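Local atomic coordinates of phenylacetaldehyde dehydrogenase (Burkholderia cenocepacia, PDB entry 4O5H), a protein that probably oxidises phenylacetaldehyde to phenylacetate, passing hydride to NAD+, as a member of the aldehyde dehydrogenase family. Residues A75-A80 with V175-A180; G84-A89 with G202-L207; S288-L293 with Q303-A308; A444-N449 with K456-I461. All blocks are in the same frame, centred on the assembly; numbering follows the deposited sequence. Where two conformers were deposited one is given.

Contact 1: A75-A80 with V175-A180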
loop_
_atom_site.group_PDB
_atom_site.type_symbol
_atom_site.label_atom_id
_atom_site.label_comp_id
_atom_site.label_asym_id
_atom_site.label_seq_id
_atom_site.Cartn_x
_atom_site.Cartn_y
_atom_site.Cartn_z
ATOM N N ALA A 75 20.237 0.815 -12.454
ATOM C CA ALA A 75 20.799 -0.302 -13.230
ATOM C C ALA A 75 21.679 -1.183 -12.335
ATOM O O ALA A 75 21.567 -2.400 -12.414
ATOM C CB ALA A 75 21.570 0.195 -14.434
ATOM N N ALA A 76 22.475 -0.577 -11.447
ATOM C CA ALA A 76 23.328 -1.335 -10.548
ATOM C C ALA A 76 22.513 -2.137 -9.542
ATOM O O ALA A 76 22.829 -3.296 -9.268
ATOM C CB ALA A 76 24.313 -0.418 -9.840
ATOM N N ALA A 77 21.489 -1.500 -8.956
ATOM C CA ALA A 77 20.656 -2.171 -7.989
ATOM C C ALA A 77 19.903 -3.336 -8.620
ATOM O O ALA A 77 19.787 -4.394 -8.015
ATOM C CB ALA A 77 19.671 -1.193 -7.336
ATOM N N ARG A 78 19.418 -3.135 -9.826
ATOM C CA ARG A 78 18.814 -4.223 -10.611
ATOM C C ARG A 78 19.763 -5.373 -10.793
ATOM O O ARG A 78 19.401 -6.520 -10.576
ATOM C CB ARG A 78 18.371 -3.733 -12.005
ATOM C CG ARG A 78 16.972 -3.161 -12.021
ATOM C CD ARG A 78 15.931 -4.132 -12.543
ATOM N NE ARG A 78 15.736 -5.320 -11.712
ATOM C CZ ARG A 78 14.720 -5.520 -10.868
ATOM N NH1 ARG A 78 13.778 -4.588 -10.628
ATOM N NH2 ARG A 78 14.652 -6.661 -10.209
ATOM N N ARG A 79 20.974 -5.086 -11.252
ATOM C CA ARG A 79 21.981 -6.146 -11.505
ATOM C C ARG A 79 22.281 -6.916 -10.222
ATOM O O ARG A 79 22.349 -8.137 -10.238
ATOM C CB ARG A 79 23.318 -5.583 -12.015
ATOM C CG ARG A 79 23.380 -5.324 -13.511
ATOM C CD ARG A 79 24.803 -4.979 -13.997
ATOM N NE ARG A 79 25.323 -3.760 -13.364
ATOM C CZ ARG A 79 25.036 -2.508 -13.747
ATOM N NH1 ARG A 79 24.227 -2.249 -14.763
ATOM N NH2 ARG A 79 25.584 -1.495 -13.112
ATOM N N ALA A 80 22.416 -6.194 -9.120
ATOM C CA ALA A 80 22.761 -6.831 -7.826
ATOM C C ALA A 80 21.647 -7.742 -7.355
ATOM O O ALA A 80 21.903 -8.729 -6.681
ATOM C CB ALA A 80 23.089 -5.791 -6.772
ATOM N N VAL A 175 10.547 -7.722 -2.293
ATOM C CA VAL A 175 9.776 -6.966 -3.278
ATOM C C VAL A 175 10.641 -6.677 -4.500
ATOM O O VAL A 175 10.125 -6.589 -5.604
ATOM C CB VAL A 175 9.077 -5.750 -2.661
ATOM C CG1 VAL A 175 10.065 -4.669 -2.216
ATOM C CG2 VAL A 175 8.031 -5.200 -3.605
ATOM N N GLY A 176 11.959 -6.516 -4.278
ATOM C CA GLY A 176 12.907 -6.282 -5.355
ATOM C C GLY A 176 13.834 -5.100 -5.141
ATOM O O GLY A 176 14.503 -5.006 -4.120
ATOM N N VAL A 177 13.854 -4.193 -6.101
ATOM C CA VAL A 177 14.660 -2.997 -6.026
ATOM C C VAL A 177 13.825 -1.869 -5.391
ATOM O O VAL A 177 12.721 -1.550 -5.847
ATOM C CB VAL A 177 15.119 -2.584 -7.429
ATOM C CG1 VAL A 177 15.869 -1.281 -7.390
ATOM C CG2 VAL A 177 16.002 -3.673 -8.054
ATOM N N VAL A 178 14.360 -1.252 -4.357
ATOM C CA VAL A 178 13.656 -0.222 -3.614
ATOM C C VAL A 178 14.311 1.117 -3.851
ATOM O O VAL A 178 15.523 1.281 -3.623
ATOM C CB VAL A 178 13.678 -0.540 -2.113
ATOM C CG1 VAL A 178 12.978 0.542 -1.305
ATOM C CG2 VAL A 178 13.027 -1.896 -1.844
ATOM N N GLY A 179 13.529 2.084 -4.296
ATOM C CA GLY A 179 13.943 3.468 -4.280
ATOM C C GLY A 179 13.492 4.130 -2.963
ATOM O O GLY A 179 12.308 4.052 -2.577
ATOM N N ALA A 180 14.425 4.725 -2.248
ATOM C CA ALA A 180 14.139 5.333 -0.946
ATOM C C ALA A 180 14.530 6.805 -0.955
ATOM O O ALA A 180 15.684 7.144 -1.271
ATOM C CB ALA A 180 14.911 4.613 0.141
#
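Two bends in the Arg78 chain, at chi2 (-100°) and chi3 (65°), turn it from the helix toward the strand and lay its guanidinium across one branch of Val177. On the strand side, Val177 places CG1 anti to the backbone N (chi1 176°) and CG2 beside that N, and this division decides which methyl meets which partner. CG2 sits over the centre of one guanidinium face, with NH1 of Arg78 approaching CG2 of Val177 to 3.5 Å and CZ of Arg78 lying 3.6 Å from the same methyl. This is apolar packing against the flat of a charged group, with no hydrogen bond across the contact. CG1 of Val177 meets CB of Ala77 at 3.8 Å; both side chains leave their backbones toward the opposite segment, and the small alanine lets the helix come close, with CA of Arg78 and CA of Val177 6.3 Å apart. The guanidinium is held by two salt bridges, NH2 with Asp82 one turn further along the helix and NH1 with Asp255, and NH1 also bonds to O of Arg253. Since the Asp255 carboxylate also accepts the backbone N-H of Val177, it ties the arginine to the strand. Helix 67-82 thus packs on the start of the regular part of strand 166-181, which has strands 204-208 and 256-260 as parallel neighbours in the sheet.

Contact 2: G84-A89 with G202-L207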
loop_
_atom_site.group_PDB
_atom_site.type_symbol
_atom_site.label_atom_id
_atom_site.label_comp_id
_atom_site.label_asym_id
_atom_site.label_seq_id
_atom_site.Cartn_x
_atom_site.Cartn_y
_atom_site.Cartn_z
ATOM N N GLY A 84 23.698 -10.776 -9.003
ATOM C CA GLY A 84 24.879 -10.906 -8.142
ATOM C C GLY A 84 24.839 -11.998 -7.044
ATOM O O GLY A 84 23.823 -12.674 -6.852
ATOM N N PRO A 85 25.925 -12.112 -6.250
ATOM C CA PRO A 85 25.907 -12.901 -5.000
ATOM C C PRO A 85 24.814 -12.562 -3.978
ATOM O O PRO A 85 24.423 -13.442 -3.196
ATOM C CB PRO A 85 27.267 -12.622 -4.352
ATOM C CG PRO A 85 27.909 -11.534 -5.132
ATOM C CD PRO A 85 27.223 -11.442 -6.469
ATOM N N TRP A 86 24.311 -11.339 -3.987
ATOM C CA TRP A 86 23.202 -10.996 -3.085
ATOM C C TRP A 86 21.977 -11.830 -3.379
ATOM O O TRP A 86 21.235 -12.192 -2.456
ATOM C CB TRP A 86 22.844 -9.534 -3.180
ATOM C CG TRP A 86 21.935 -9.014 -2.095
ATOM C CD1 TRP A 86 20.704 -8.456 -2.282
ATOM C CD2 TRP A 86 22.213 -8.904 -0.703
ATOM N NE1 TRP A 86 20.180 -8.046 -1.104
ATOM C CE2 TRP A 86 21.079 -8.293 -0.101
ATOM C CE3 TRP A 86 23.294 -9.269 0.116
ATOM C CZ2 TRP A 86 20.992 -8.049 1.260
ATOM C CZ3 TRP A 86 23.207 -9.004 1.485
ATOM C CH2 TRP A 86 22.044 -8.417 2.035
ATOM N N ARG A 87 21.782 -12.184 -4.645
ATOM C CA ARG A 87 20.641 -13.026 -5.009
ATOM C C ARG A 87 20.669 -14.392 -4.336
ATOM O O ARG A 87 19.652 -14.862 -3.913
ATOM C CB ARG A 87 20.532 -13.212 -6.500
ATOM C CG ARG A 87 19.295 -13.987 -6.940
ATOM C CD ARG A 87 19.140 -13.963 -8.458
ATOM N NE ARG A 87 17.844 -14.529 -8.882
ATOM C CZ ARG A 87 16.674 -13.876 -8.910
ATOM N NH1 ARG A 87 16.553 -12.592 -8.520
ATOM N NH2 ARG A 87 15.591 -14.527 -9.348
ATOM N N THR A 88 21.826 -14.984 -4.185
ATOM C CA THR A 88 21.907 -16.321 -3.613
ATOM C C THR A 88 22.439 -16.352 -2.179
ATOM O O THR A 88 22.692 -17.400 -1.635
ATOM C CB THR A 88 22.815 -17.168 -4.472
ATOM O OG1 THR A 88 24.068 -16.488 -4.631
ATOM C CG2 THR A 88 22.203 -17.347 -5.841
ATOM N N ALA A 89 22.616 -15.196 -1.573
ATOM C CA ALA A 89 23.063 -15.123 -0.201
ATOM C C ALA A 89 22.059 -15.880 0.720
ATOM O O ALA A 89 20.850 -15.855 0.505
ATOM C CB ALA A 89 23.161 -13.676 0.222
ATOM N N GLY A 202 16.268 -9.066 1.567
ATOM C CA GLY A 202 16.963 -9.444 0.320
ATOM C C GLY A 202 16.716 -8.482 -0.831
ATOM O O GLY A 202 17.072 -8.767 -1.966
ATOM N N CYS A 203 16.132 -7.331 -0.544
ATOM C CA CYS A 203 15.997 -6.281 -1.566
ATOM C C CYS A 203 17.375 -5.615 -1.867
ATOM O O CYS A 203 18.349 -5.835 -1.116
ATOM C CB CYS A 203 15.031 -5.215 -1.074
ATOM S SG CYS A 203 13.326 -5.785 -0.822
ATOM N N THR A 204 17.412 -4.787 -2.902
ATOM C CA THR A 204 18.510 -3.850 -3.115
ATOM C C THR A 204 17.921 -2.463 -3.132
ATOM O O THR A 204 16.691 -2.318 -3.200
ATOM C CB THR A 204 19.302 -4.132 -4.429
ATOM O OG1 THR A 204 18.440 -4.012 -5.559
ATOM C CG2 THR A 204 19.879 -5.502 -4.379
ATOM N N VAL A 205 18.760 -1.431 -3.020
ATOM C CA VAL A 205 18.283 -0.103 -2.685
ATOM C C VAL A 205 19.044 0.977 -3.422
ATOM O O VAL A 205 20.267 0.932 -3.502
ATOM C CB VAL A 205 18.512 0.224 -1.181
ATOM C CG1 VAL A 205 17.824 1.532 -0.781
ATOM C CG2 VAL A 205 17.948 -0.837 -0.284
ATOM N N VAL A 206 18.313 1.955 -3.948
ATOM C CA VAL A 206 18.861 3.233 -4.326
ATOM C C VAL A 206 18.328 4.268 -3.321
ATOM O O VAL A 206 17.124 4.528 -3.263
ATOM C CB VAL A 206 18.479 3.633 -5.750
ATOM C CG1 VAL A 206 19.098 4.972 -6.113
ATOM C CG2 VAL A 206 18.912 2.555 -6.737
ATOM N N LEU A 207 19.238 4.870 -2.568
ATOM C CA LEU A 207 18.891 5.883 -1.570
ATOM C C LEU A 207 19.192 7.292 -2.077
ATOM O O LEU A 207 20.278 7.536 -2.610
ATOM C CB LEU A 207 19.704 5.677 -0.292
ATOM C CG LEU A 207 19.391 6.698 0.822
ATOM C CD1 LEU A 207 18.012 6.444 1.410
ATOM C CD2 LEU A 207 20.421 6.664 1.916
HETATM O O HOH W 1 18.074 -11.189 -2.692
#
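Trp86 and Gly202 face each other where two irregular pieces of backbone meet, their CA atoms 7.3 Å apart. The first piece is a short, weakly bonded helical turn around 85-88, in which N of Arg87 bonds to O of Gly84 at 3.0 Å. In the second, Gly202 ends the preceding helix in a Schellman motif with a positive phi of 96°, and the chain then straightens into the strand. The indole carries most of the contact. Its CG lies anti to the backbone N (chi1 -167°), and the ring is thereby sent across to the second segment, where NE1 of Trp86 donates to O of Cys203 at 2.9 Å. The bond is bent, 141° at the hydrogen: the donor stands well above the carbonyl plane, and the acceptor is tilted out of the indole plane. Beside it, CG2 of Thr204 packs obliquely on the ring, 3.7 Å from CD1 of Trp86. The threonine hydroxyl, on a different branch, bonds to O of Ala77. A water 2.7 Å from O of Gly202 also lies near O of Trp86, a longer and weaker link. Pro230 and Val233 pack on the indole as well, and Thr204 touches Ala80 and Phe81. Through Trp86 the turn that follows helix 67-82 lies against the end of helix 187-201 and the beginning of strand 204-208.

Contact 3: S288-L293 with Q303-A308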
loop_
_atom_site.group_PDB
_atom_site.type_symbol
_atom_site.label_atom_id
_atom_site.label_comp_id
_atom_site.label_asym_id
_atom_site.label_seq_id
_atom_site.Cartn_x
_atom_site.Cartn_y
_atom_site.Cartn_z
ATOM N N SER A 288 -0.064 16.844 14.652
ATOM C CA SER A 288 -0.439 15.921 15.695
ATOM C C SER A 288 -0.904 16.657 16.937
ATOM O O SER A 288 -0.259 17.628 17.374
ATOM C CB SER A 288 0.746 15.046 16.065
ATOM O OG SER A 288 1.224 14.317 14.936
ATOM N N PRO A 289 -2.021 16.219 17.525
ATOM C CA PRO A 289 -2.537 16.895 18.726
ATOM C C PRO A 289 -2.012 16.267 19.998
ATOM O O PRO A 289 -1.717 15.092 20.031
ATOM C CB PRO A 289 -4.028 16.646 18.638
ATOM C CG PRO A 289 -4.151 15.332 17.946
ATOM C CD PRO A 289 -3.006 15.290 16.956
ATOM N N VAL A 290 -1.971 17.069 21.055
ATOM C CA VAL A 290 -1.575 16.668 22.377
ATOM C C VAL A 290 -2.747 17.011 23.280
ATOM O O VAL A 290 -3.105 18.195 23.428
ATOM C CB VAL A 290 -0.356 17.496 22.797
ATOM C CG1 VAL A 290 0.014 17.230 24.246
ATOM C CG2 VAL A 290 0.823 17.210 21.873
ATOM N N ILE A 291 -3.358 16.006 23.879
ATOM C CA ILE A 291 -4.557 16.209 24.700
ATOM C C ILE A 291 -4.219 16.033 26.160
ATOM O O ILE A 291 -3.815 14.963 26.572
ATOM C CB ILE A 291 -5.629 15.196 24.313
ATOM C CG1 ILE A 291 -5.996 15.357 22.840
ATOM C CG2 ILE A 291 -6.872 15.336 25.195
ATOM C CD1 ILE A 291 -6.901 14.238 22.344
ATOM N N VAL A 292 -4.405 17.082 26.935
ATOM C CA VAL A 292 -4.106 17.045 28.364
ATOM C C VAL A 292 -5.376 17.026 29.192
ATOM O O VAL A 292 -6.164 17.989 29.196
ATOM C CB VAL A 292 -3.234 18.253 28.748
ATOM C CG1 VAL A 292 -2.851 18.199 30.237
ATOM C CG2 VAL A 292 -1.981 18.284 27.852
ATOM N N LEU A 293 -5.562 15.931 29.924
ATOM C CA LEU A 293 -6.743 15.770 30.782
ATOM C C LEU A 293 -6.530 16.433 32.145
ATOM O O LEU A 293 -5.398 16.694 32.538
ATOM C CB LEU A 293 -7.110 14.288 30.916
ATOM C CG LEU A 293 -7.398 13.563 29.602
ATOM C CD1 LEU A 293 -7.941 12.162 29.838
ATOM C CD2 LEU A 293 -8.352 14.362 28.709
ATOM N N GLN A 303 5.985 19.973 30.930
ATOM C CA GLN A 303 7.251 19.510 30.384
ATOM C C GLN A 303 6.969 18.610 29.176
ATOM O O GLN A 303 7.670 18.669 28.194
ATOM C CB GLN A 303 8.054 18.779 31.464
ATOM C CG GLN A 303 9.478 18.478 31.075
ATOM C CD GLN A 303 10.301 19.747 30.936
ATOM O OE1 GLN A 303 10.394 20.539 31.872
ATOM N NE2 GLN A 303 10.834 19.980 29.756
ATOM N N GLY A 304 5.922 17.799 29.265
ATOM C CA GLY A 304 5.498 16.928 28.183
ATOM C C GLY A 304 5.033 17.658 26.942
ATOM O O GLY A 304 5.448 17.315 25.833
ATOM N N VAL A 305 4.252 18.693 27.122
ATOM C CA VAL A 305 3.782 19.544 26.028
ATOM C C VAL A 305 4.958 20.274 25.379
ATOM O O VAL A 305 5.091 20.269 24.155
ATOM C CB VAL A 305 2.749 20.581 26.541
ATOM C CG1 VAL A 305 2.475 21.677 25.509
ATOM C CG2 VAL A 305 1.445 19.897 26.935
ATOM N N ALA A 306 5.840 20.868 26.200
ATOM C CA ALA A 306 7.023 21.546 25.657
ATOM C C ALA A 306 7.927 20.591 24.837
ATOM O O ALA A 306 8.350 20.906 23.724
ATOM C CB ALA A 306 7.810 22.214 26.779
ATOM N N ASN A 307 8.218 19.421 25.400
ATOM C CA ASN A 307 9.036 18.450 24.702
ATOM C C ASN A 307 8.403 17.958 23.404
ATOM O O ASN A 307 9.116 17.777 22.382
ATOM C CB ASN A 307 9.357 17.258 25.612
ATOM C CG ASN A 307 10.259 17.641 26.791
ATOM O OD1 ASN A 307 10.792 18.784 26.879
ATOM N ND2 ASN A 307 10.454 16.685 27.723
ATOM N N ALA A 308 7.099 17.748 23.427
ATOM C CA ALA A 308 6.378 17.242 22.285
ATOM C C ALA A 308 6.503 18.150 21.047
ATOM O O ALA A 308 6.537 17.655 19.903
ATOM C CB ALA A 308 4.927 17.037 22.615
#
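No flat group lies between Val290, Val292 and Val305, whose methyls make the contact together with Ala308; the amides near it are on the far side of the helix. There NE2 of Gln303 donates to OD1 of Asn307 at 3.1 Å. The acceptor lies in the plane of the Gln303 amide, whereas the donor stands above the plane of the Asn307 carbonyl, so the two amides do not share a plane. Between the two segments the touching side chains are all aliphatic, with His471 bordering Val290 and Ala308. CG2 of Val305 reaches two strand valines, 3.9 Å from CG2 of Val292 and 4.0 Å from CG1 of Val290. Val305 runs at about a right angle to Val292 and more slantwise to Val290. The other branch of Val290 covers the next helical turn, its CG2 4.2 Å from CB of Ala308. That branch lies anti to the carbonyl carbon of Val290, beside its N, which splits the two methyls between the two helix residues. The short axes run antiparallel, 175° apart, at 10.0 Å. This is the first strand-helix step of a beta-alpha-beta unit, in which helix 298-310 covers strand 288-292 before the chain enters the neighbouring parallel strand 320-326, in what is probably the catalytic domain of the aldehyde dehydrogenase fold.

Contact 4: A444-N449 with K456-I461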
loop_
_atom_site.group_PDB
_atom_site.type_symbol
_atom_site.label_atom_id
_atom_site.label_comp_id
_atom_site.label_asym_id
_atom_site.label_seq_id
_atom_site.Cartn_x
_atom_site.Cartn_y
_atom_site.Cartn_z
ATOM N N ALA A 444 -0.490 11.383 17.870
ATOM C CA ALA A 444 -1.252 12.078 18.875
ATOM C C ALA A 444 -0.805 11.634 20.249
ATOM O O ALA A 444 -0.289 10.533 20.373
ATOM C CB ALA A 444 -2.711 11.751 18.722
ATOM N N SER A 445 -1.005 12.469 21.278
ATOM C CA SER A 445 -0.809 11.982 22.636
ATOM C C SER A 445 -1.909 12.426 23.599
ATOM O O SER A 445 -2.598 13.429 23.376
ATOM C CB SER A 445 0.578 12.348 23.197
ATOM O OG SER A 445 0.763 13.766 23.299
ATOM N N ILE A 446 -2.031 11.655 24.663
ATOM C CA ILE A 446 -2.951 11.869 25.743
ATOM C C ILE A 446 -2.139 11.899 27.034
ATOM O O ILE A 446 -1.293 11.010 27.250
ATOM C CB ILE A 446 -3.925 10.699 25.836
ATOM C CG1 ILE A 446 -4.703 10.526 24.535
ATOM C CG2 ILE A 446 -4.875 10.926 26.983
ATOM C CD1 ILE A 446 -5.368 9.165 24.434
ATOM N N TRP A 447 -2.384 12.892 27.885
ATOM C CA TRP A 447 -1.665 13.065 29.138
ATOM C C TRP A 447 -2.693 12.911 30.253
ATOM O O TRP A 447 -3.546 13.784 30.405
ATOM C CB TRP A 447 -0.921 14.444 29.175
ATOM C CG TRP A 447 0.157 14.396 28.144
ATOM C CD1 TRP A 447 -0.012 14.442 26.803
ATOM C CD2 TRP A 447 1.556 14.175 28.371
ATOM N NE1 TRP A 447 1.197 14.310 26.172
ATOM C CE2 TRP A 447 2.173 14.134 27.114
ATOM C CE3 TRP A 447 2.340 14.038 29.522
ATOM C CZ2 TRP A 447 3.539 13.918 26.949
ATOM C CZ3 TRP A 447 3.680 13.835 29.367
ATOM C CH2 TRP A 447 4.275 13.778 28.073
ATOM N N SER A 448 -2.564 11.833 31.040
ATOM C CA SER A 448 -3.508 11.447 32.082
ATOM C C SER A 448 -3.016 10.187 32.792
ATOM O O SER A 448 -2.111 9.499 32.284
ATOM C CB SER A 448 -4.864 11.131 31.460
ATOM O OG SER A 448 -5.833 10.826 32.443
ATOM N N ASN A 449 -3.568 9.927 33.958
ATOM C CA ASN A 449 -3.341 8.678 34.689
ATOM C C ASN A 449 -4.692 7.975 34.956
ATOM O O ASN A 449 -4.762 7.011 35.698
ATOM C CB ASN A 449 -2.603 8.941 36.009
ATOM C CG ASN A 449 -2.094 7.661 36.674
ATOM O OD1 ASN A 449 -1.469 6.821 36.038
ATOM N ND2 ASN A 449 -2.406 7.502 37.964
ATOM N N LYS A 456 -11.079 4.920 26.773
ATOM C CA LYS A 456 -12.199 5.421 25.994
ATOM C C LYS A 456 -11.719 6.334 24.873
ATOM O O LYS A 456 -12.356 6.436 23.840
ATOM C CB LYS A 456 -13.196 6.157 26.909
ATOM C CG LYS A 456 -14.000 5.232 27.794
ATOM C CD LYS A 456 -14.779 6.027 28.849
ATOM C CE LYS A 456 -15.550 5.103 29.748
ATOM N NZ LYS A 456 -16.830 4.761 29.094
ATOM N N LEU A 457 -10.603 7.008 25.090
ATOM C CA LEU A 457 -10.104 8.002 24.154
ATOM C C LEU A 457 -9.250 7.416 23.029
ATOM O O LEU A 457 -9.373 7.853 21.904
ATOM C CB LEU A 457 -9.211 9.025 24.861
ATOM C CG LEU A 457 -8.990 10.461 24.432
ATOM C CD1 LEU A 457 -10.227 10.932 23.721
ATOM C CD2 LEU A 457 -8.539 11.434 25.556
ATOM N N VAL A 458 -8.390 6.462 23.368
ATOM C CA VAL A 458 -7.453 5.904 22.407
ATOM C C VAL A 458 -8.154 5.468 21.108
ATOM O O VAL A 458 -7.703 5.806 20.044
ATOM C CB VAL A 458 -6.623 4.748 23.007
ATOM C CG1 VAL A 458 -5.922 3.955 21.910
ATOM C CG2 VAL A 458 -5.572 5.320 23.960
ATOM N N PRO A 459 -9.286 4.769 21.210
ATOM C CA PRO A 459 -9.950 4.322 19.955
ATOM C C PRO A 459 -10.540 5.443 19.129
ATOM O O PRO A 459 -10.749 5.247 17.950
ATOM C CB PRO A 459 -11.112 3.455 20.444
ATOM C CG PRO A 459 -10.662 2.975 21.772
ATOM C CD PRO A 459 -9.907 4.142 22.378
ATOM N N ARG A 460 -10.783 6.590 19.730
ATOM C CA ARG A 460 -11.483 7.697 19.061
ATOM C C ARG A 460 -10.584 8.656 18.296
ATOM O O ARG A 460 -11.071 9.463 17.488
ATOM C CB ARG A 460 -12.261 8.493 20.103
ATOM C CG ARG A 460 -13.281 7.686 20.854
ATOM C CD ARG A 460 -14.006 8.529 21.929
ATOM N NE ARG A 460 -14.952 9.457 21.315
ATOM C CZ ARG A 460 -15.557 10.455 21.925
ATOM N NH1 ARG A 460 -15.347 10.724 23.208
ATOM N NH2 ARG A 460 -16.394 11.205 21.234
ATOM N N ILE A 461 -9.275 8.604 18.560
ATOM C CA ILE A 461 -8.342 9.504 17.909
ATOM C C ILE A 461 -7.829 8.841 16.639
ATOM O O ILE A 461 -7.243 7.750 16.699
ATOM C CB ILE A 461 -7.160 9.832 18.835
ATOM C CG1 ILE A 461 -7.671 10.517 20.107
ATOM C CG2 ILE A 461 -6.168 10.730 18.124
ATOM C CD1 ILE A 461 -8.548 11.706 19.810
#
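Ile446 makes the tight part of the contact, with Leu457 and Val458 opposite it. Its CG1 lies anti to the carbonyl carbon and its chain extends from there (chi2 163°), so that CD1 is carried across to 456-461: CD1 of Ile446 is 3.8 Å from CG of Leu457 and 3.9 Å from CG2 of Val458. Leu457 and Ile446 slide past each other in opposite directions, and CD2 of Leu457 comes back along the isoleucine to within 4.0 Å of its CG2. Further along, CB of Ala444 is 3.7 Å from CG2 of Ile461 in one of the two conformers modelled for that isoleucine, so this touch is less certain. No hydrogen bond crosses between the segments.

The packing gives out toward the far ends, where Asn449 and Lys456 are exposed and make no contact across. Around Val458 and Ile461 the border is with protein: O of Val458 and O of Ile461 both bond to NZ of Lys504 of the second subunit, and Val458 packs on Val506 of that subunit. On the other face of the strand, NE1 of Trp447 donates to OG of Ser445 at 3.0 Å, the hydroxyl lying in the indole plane, and His471 is a second partner of that hydroxyl. Within the chain, helix 451-457 is the connection of a beta-alpha-beta unit that joins strand 443-447 to the parallel strand 465-468 at the outer end of their sheet.

How the contacts relate
The four contacts form two well-separated pairs. Contacts 1 and 2 have centres about 7 Å apart and share a sheet: N of Val178 lies 2.8 Å from O of Thr204, a probable hydrogen bond between neighbouring strands. Contacts 3 and 4, about 11 Å apart between centres, are joined likewise, with N of Ile291 2.7 Å from O of Ser445, while CH2 of Trp447 packs against CA of Gly304, 3.4 Å away. Contact 1 lies across the chain's centre from contacts 3 and 4, its centre about 41 Å from each of theirs. The first pair probably belongs to the NAD-binding domain and the second to the catalytic domain. The residues at the sodium ion, Val51, Asp119 and Asp212, lie outside all four contacts.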